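Local coordinates for H127A/Y244A mutant of alginate lyase AlyC3 in complex with dimannuronate (Psychromonas sp., PDB 7C8F), which is an alginate lyase of family PL7 that probably cleaves polymannuronate chains by beta-elimination, at residues Q3-Y17 with T51-E65. Residues are numbered along the deposited sequence; the frame is centred on the assembly and turned at random.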
# COMPACT_ATOMS: atom_id res chain seq x y z
N GLN B 3 37.03 7.81 3.01
CA GLN B 3 38.05 8.50 2.22
C GLN B 3 38.19 8.03 0.79
O GLN B 3 37.78 6.96 0.46
CB GLN B 3 39.41 8.36 2.91
CG GLN B 3 39.75 6.99 3.44
CD GLN B 3 40.06 5.94 2.38
OE1 GLN B 3 40.72 6.22 1.38
NE2 GLN B 3 39.58 4.71 2.60
N PHE B 4 38.80 8.86 -0.05
CA PHE B 4 39.02 8.55 -1.44
C PHE B 4 40.50 8.70 -1.74
O PHE B 4 41.13 9.60 -1.23
CB PHE B 4 38.11 9.37 -2.37
CG PHE B 4 36.65 9.16 -2.11
CD1 PHE B 4 36.16 7.91 -1.85
CD2 PHE B 4 35.78 10.19 -2.08
CE1 PHE B 4 34.85 7.70 -1.57
CE2 PHE B 4 34.45 9.98 -1.79
CZ PHE B 4 33.99 8.73 -1.54
N SER B 5 41.05 7.77 -2.50
CA SER B 5 42.45 7.77 -2.90
C SER B 5 42.64 6.67 -3.92
O SER B 5 42.18 5.58 -3.68
CB SER B 5 43.38 7.40 -1.75
OG SER B 5 44.69 7.33 -2.22
N ASN B 6 43.32 6.94 -5.03
CA ASN B 6 43.60 5.90 -6.01
C ASN B 6 44.93 5.18 -5.78
O ASN B 6 45.38 4.52 -6.65
CB ASN B 6 43.54 6.35 -7.45
CG ASN B 6 44.53 7.44 -7.77
OD1 ASN B 6 45.57 7.58 -7.14
ND2 ASN B 6 44.19 8.24 -8.78
N GLN B 7 45.45 5.31 -4.56
CA GLN B 7 46.69 4.69 -4.14
C GLN B 7 47.79 4.89 -5.14
O GLN B 7 48.39 3.96 -5.67
CB GLN B 7 46.49 3.25 -3.76
CG GLN B 7 45.58 3.23 -2.57
CD GLN B 7 45.11 1.87 -2.16
OE1 GLN B 7 45.46 0.88 -2.78
NE2 GLN B 7 44.30 1.82 -1.11
N ASP B 8 47.98 6.16 -5.42
CA ASP B 8 48.96 6.64 -6.35
C ASP B 8 48.87 6.00 -7.71
O ASP B 8 49.87 5.66 -8.30
CB ASP B 8 50.35 6.55 -5.76
CG ASP B 8 51.22 7.64 -6.27
OD1 ASP B 8 50.86 8.19 -7.32
OD2 ASP B 8 52.26 7.97 -5.65
N GLY B 9 47.65 5.90 -8.22
CA GLY B 9 47.46 5.34 -9.52
C GLY B 9 47.29 3.85 -9.54
O GLY B 9 47.06 3.30 -10.58
N ALA B 10 47.39 3.21 -8.40
CA ALA B 10 47.20 1.76 -8.45
C ALA B 10 45.76 1.39 -8.77
O ALA B 10 45.51 0.41 -9.48
CB ALA B 10 47.66 1.11 -7.14
N LEU B 11 44.80 2.16 -8.26
CA LEU B 11 43.38 1.83 -8.36
C LEU B 11 42.75 2.64 -9.48
O LEU B 11 42.96 3.85 -9.56
CB LEU B 11 42.68 2.14 -7.04
CG LEU B 11 43.25 1.46 -5.79
CD1 LEU B 11 42.44 1.81 -4.55
CD2 LEU B 11 43.34 -0.06 -5.97
N GLY B 12 41.98 1.97 -10.33
CA GLY B 12 41.23 2.69 -11.35
C GLY B 12 40.03 3.41 -10.75
O GLY B 12 39.39 2.92 -9.82
N GLU B 13 39.74 4.60 -11.28
CA GLU B 13 38.57 5.35 -10.84
C GLU B 13 37.37 4.92 -11.66
O GLU B 13 37.42 4.99 -12.89
CB GLU B 13 38.81 6.85 -11.01
CG GLU B 13 39.94 7.38 -10.14
CD GLU B 13 40.15 8.88 -10.27
OE1 GLU B 13 39.26 9.56 -10.82
OE2 GLU B 13 41.20 9.37 -9.81
N PRO B 14 36.28 4.45 -11.02
CA PRO B 14 35.14 3.92 -11.80
C PRO B 14 34.61 4.86 -12.86
O PRO B 14 34.24 4.41 -13.95
CB PRO B 14 34.11 3.59 -10.70
CG PRO B 14 34.98 3.19 -9.52
CD PRO B 14 36.17 4.14 -9.58
N ALA B 15 34.56 6.16 -12.58
CA ALA B 15 34.05 7.11 -13.57
C ALA B 15 34.91 7.20 -14.82
O ALA B 15 34.46 7.77 -15.82
CB ALA B 15 33.87 8.48 -12.93
N ASN B 16 36.11 6.63 -14.82
CA ASN B 16 36.97 6.66 -16.00
C ASN B 16 36.74 5.48 -16.93
O ASN B 16 37.45 5.37 -17.94
CB ASN B 16 38.44 6.70 -15.58
CG ASN B 16 38.89 8.09 -15.18
OD1 ASN B 16 38.28 9.08 -15.58
ND2 ASN B 16 39.95 8.17 -14.38
N TYR B 17 35.79 4.60 -16.64
CA TYR B 17 35.57 3.41 -17.46
C TYR B 17 34.22 3.50 -18.14
O TYR B 17 33.18 3.54 -17.47
CB TYR B 17 35.72 2.14 -16.62
CG TYR B 17 37.17 1.96 -16.21
CD1 TYR B 17 37.69 2.61 -15.11
CD2 TYR B 17 38.03 1.17 -16.97
CE1 TYR B 17 39.02 2.48 -14.75
CE2 TYR B 17 39.36 1.03 -16.63
CZ TYR B 17 39.85 1.68 -15.51
OH TYR B 17 41.18 1.55 -15.16
N THR B 51 33.02 11.53 -10.53
CA THR B 51 34.38 11.99 -10.81
C THR B 51 35.16 12.09 -9.50
O THR B 51 34.71 12.73 -8.55
CB THR B 51 34.33 13.36 -11.49
OG1 THR B 51 33.73 13.22 -12.79
CG2 THR B 51 35.76 13.93 -11.65
N GLY B 52 36.32 11.43 -9.45
CA GLY B 52 37.16 11.44 -8.27
C GLY B 52 36.79 10.45 -7.17
O GLY B 52 37.53 10.35 -6.18
N ILE B 53 35.69 9.71 -7.30
CA ILE B 53 35.22 8.82 -6.25
C ILE B 53 35.91 7.47 -6.42
O ILE B 53 35.60 6.72 -7.35
CB ILE B 53 33.70 8.67 -6.29
CG1 ILE B 53 33.02 10.03 -6.13
CG2 ILE B 53 33.23 7.68 -5.22
CD1 ILE B 53 33.31 10.71 -4.81
N VAL B 54 36.84 7.16 -5.52
CA VAL B 54 37.61 5.91 -5.57
C VAL B 54 38.22 5.68 -4.20
O VAL B 54 38.60 6.63 -3.51
CB VAL B 54 38.69 5.97 -6.68
CG1 VAL B 54 39.66 7.13 -6.42
CG2 VAL B 54 39.47 4.65 -6.77
N ASN B 55 38.30 4.42 -3.79
CA ASN B 55 39.06 4.07 -2.59
C ASN B 55 39.30 2.57 -2.57
O ASN B 55 38.98 1.85 -3.52
CB ASN B 55 38.44 4.60 -1.30
CG ASN B 55 37.11 3.96 -0.97
OD1 ASN B 55 36.81 2.85 -1.41
ND2 ASN B 55 36.32 4.64 -0.17
N GLN B 56 39.91 2.10 -1.48
CA GLN B 56 40.30 0.70 -1.34
C GLN B 56 39.11 -0.24 -1.41
O GLN B 56 39.29 -1.42 -1.73
CB GLN B 56 41.02 0.49 -0.01
CG GLN B 56 40.30 1.12 1.18
CD GLN B 56 40.99 0.88 2.50
OE1 GLN B 56 41.53 -0.20 2.75
NE2 GLN B 56 40.99 1.89 3.37
N TYR B 57 37.90 0.24 -1.11
CA TYR B 57 36.71 -0.60 -1.11
C TYR B 57 35.84 -0.41 -2.35
O TYR B 57 34.88 -1.17 -2.53
CB TYR B 57 35.86 -0.33 0.13
CG TYR B 57 36.53 -0.64 1.46
CD1 TYR B 57 36.80 -1.94 1.84
CD2 TYR B 57 36.87 0.39 2.33
CE1 TYR B 57 37.41 -2.22 3.05
CE2 TYR B 57 37.48 0.12 3.55
CZ TYR B 57 37.74 -1.19 3.90
OH TYR B 57 38.35 -1.46 5.11
N PHE B 58 36.14 0.57 -3.20
CA PHE B 58 35.30 0.91 -4.35
C PHE B 58 36.25 1.43 -5.43
O PHE B 58 36.68 2.59 -5.37
CB PHE B 58 34.25 1.96 -3.98
CG PHE B 58 33.38 2.39 -5.15
CD1 PHE B 58 32.42 1.53 -5.67
CD2 PHE B 58 33.53 3.64 -5.72
CE1 PHE B 58 31.63 1.91 -6.74
CE2 PHE B 58 32.74 4.03 -6.79
CZ PHE B 58 31.79 3.16 -7.30
N TYR B 59 36.54 0.60 -6.42
CA TYR B 59 37.51 0.97 -7.44
C TYR B 59 37.32 0.07 -8.64
O TYR B 59 36.57 -0.92 -8.60
CB TYR B 59 38.94 0.88 -6.89
CG TYR B 59 39.37 -0.53 -6.49
CD1 TYR B 59 39.08 -1.03 -5.23
CD2 TYR B 59 40.06 -1.34 -7.38
CE1 TYR B 59 39.47 -2.32 -4.86
CE2 TYR B 59 40.46 -2.62 -7.03
CZ TYR B 59 40.16 -3.10 -5.77
OH TYR B 59 40.55 -4.38 -5.43
N VAL B 60 38.02 0.39 -9.72
CA VAL B 60 38.10 -0.48 -10.88
C VAL B 60 39.50 -1.08 -10.91
O VAL B 60 40.50 -0.36 -10.79
CB VAL B 60 37.76 0.24 -12.19
CG1 VAL B 60 38.17 -0.60 -13.37
CG2 VAL B 60 36.26 0.50 -12.25
N ASP B 61 39.56 -2.41 -11.02
CA ASP B 61 40.84 -3.08 -11.17
C ASP B 61 41.40 -2.78 -12.55
O ASP B 61 40.77 -3.10 -13.57
CB ASP B 61 40.64 -4.58 -10.98
CG ASP B 61 41.94 -5.36 -11.06
OD1 ASP B 61 42.40 -5.63 -12.19
OD2 ASP B 61 42.50 -5.68 -10.00
N LYS B 62 42.59 -2.17 -12.60
CA LYS B 62 43.09 -1.69 -13.89
C LYS B 62 43.38 -2.83 -14.85
O LYS B 62 43.26 -2.65 -16.07
CB LYS B 62 44.32 -0.80 -13.69
CG LYS B 62 44.02 0.57 -13.10
CD LYS B 62 45.22 1.49 -13.21
CE LYS B 62 44.86 2.93 -12.91
NZ LYS B 62 46.02 3.85 -13.17
N LYS B 63 43.73 -4.01 -14.34
CA LYS B 63 44.06 -5.11 -15.23
C LYS B 63 42.81 -5.79 -15.78
O LYS B 63 42.70 -6.02 -16.99
CB LYS B 63 44.96 -6.11 -14.51
CG LYS B 63 45.48 -7.22 -15.42
CD LYS B 63 46.99 -7.34 -15.33
CE LYS B 63 47.50 -8.47 -16.21
NZ LYS B 63 46.86 -9.76 -15.83
N SER B 64 41.85 -6.12 -14.90
CA SER B 64 40.64 -6.81 -15.33
C SER B 64 39.53 -5.87 -15.75
O SER B 64 38.61 -6.30 -16.45
CB SER B 64 40.12 -7.70 -14.19
OG SER B 64 39.66 -6.92 -13.10
N GLU B 65 39.61 -4.59 -15.37
CA GLU B 65 38.54 -3.61 -15.54
C GLU B 65 37.26 -4.00 -14.83
O GLU B 65 36.17 -3.56 -15.21
CB GLU B 65 38.27 -3.27 -17.02
CG GLU B 65 39.51 -2.73 -17.75
CD GLU B 65 39.19 -1.95 -19.01
OE1 GLU B 65 38.00 -1.76 -19.32
OE2 GLU B 65 40.14 -1.52 -19.70
O HOH W 1 43.70 -1.55 -10.17
O HOH W 2 40.54 10.95 -6.84
O HOH W 3 34.71 7.16 -9.95
O HOH W 4 42.70 -0.13 -16.96
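Gly-12 and Val-60 form a single antiparallel bridge, a hydrogen-bonded pair through which the N-terminal segment lines the outer edge of strand 58-60, an outermost strand of the seven-stranded sheet in this beta-jelly-roll lyase. Val-60 N reaches Gly-12 O at 2.9 Å in an almost straight bond (178°), while the return bond from Gly-12 N is more bent.

Packing is tight around this bridge. Val-60 CG1, anti to the backbone N (chi1 167°), stands over the centre of the Tyr-17 ring, 3.5 Å from its centroid. Val-60 CG2 lies against Pro-14 CA, and Pro-14 CG makes an off-centre CH-pi contact with the Phe-58 ring. With an alanine at Tyr-17, Val-60 CG1 would probably lose the ring that covers it, and water 4, held by the tyrosine OH and Lys-62 O, one of its partners. Leu-11 CD2 lies over one face of Tyr-59, 4.0 Å from its centroid, and Val-54 CG2 comes 3.5 Å from Gly-12 O.

The outer side is looser: Gln-7, poorly ordered, only brushes Gln-56 CB. Well away from it, beside water 1, the exposed, extended Lys-62 chain passes Gly-12 to bring NZ 2.8 Å from Gly-9 O, in the carbonyl plane on a lone pair.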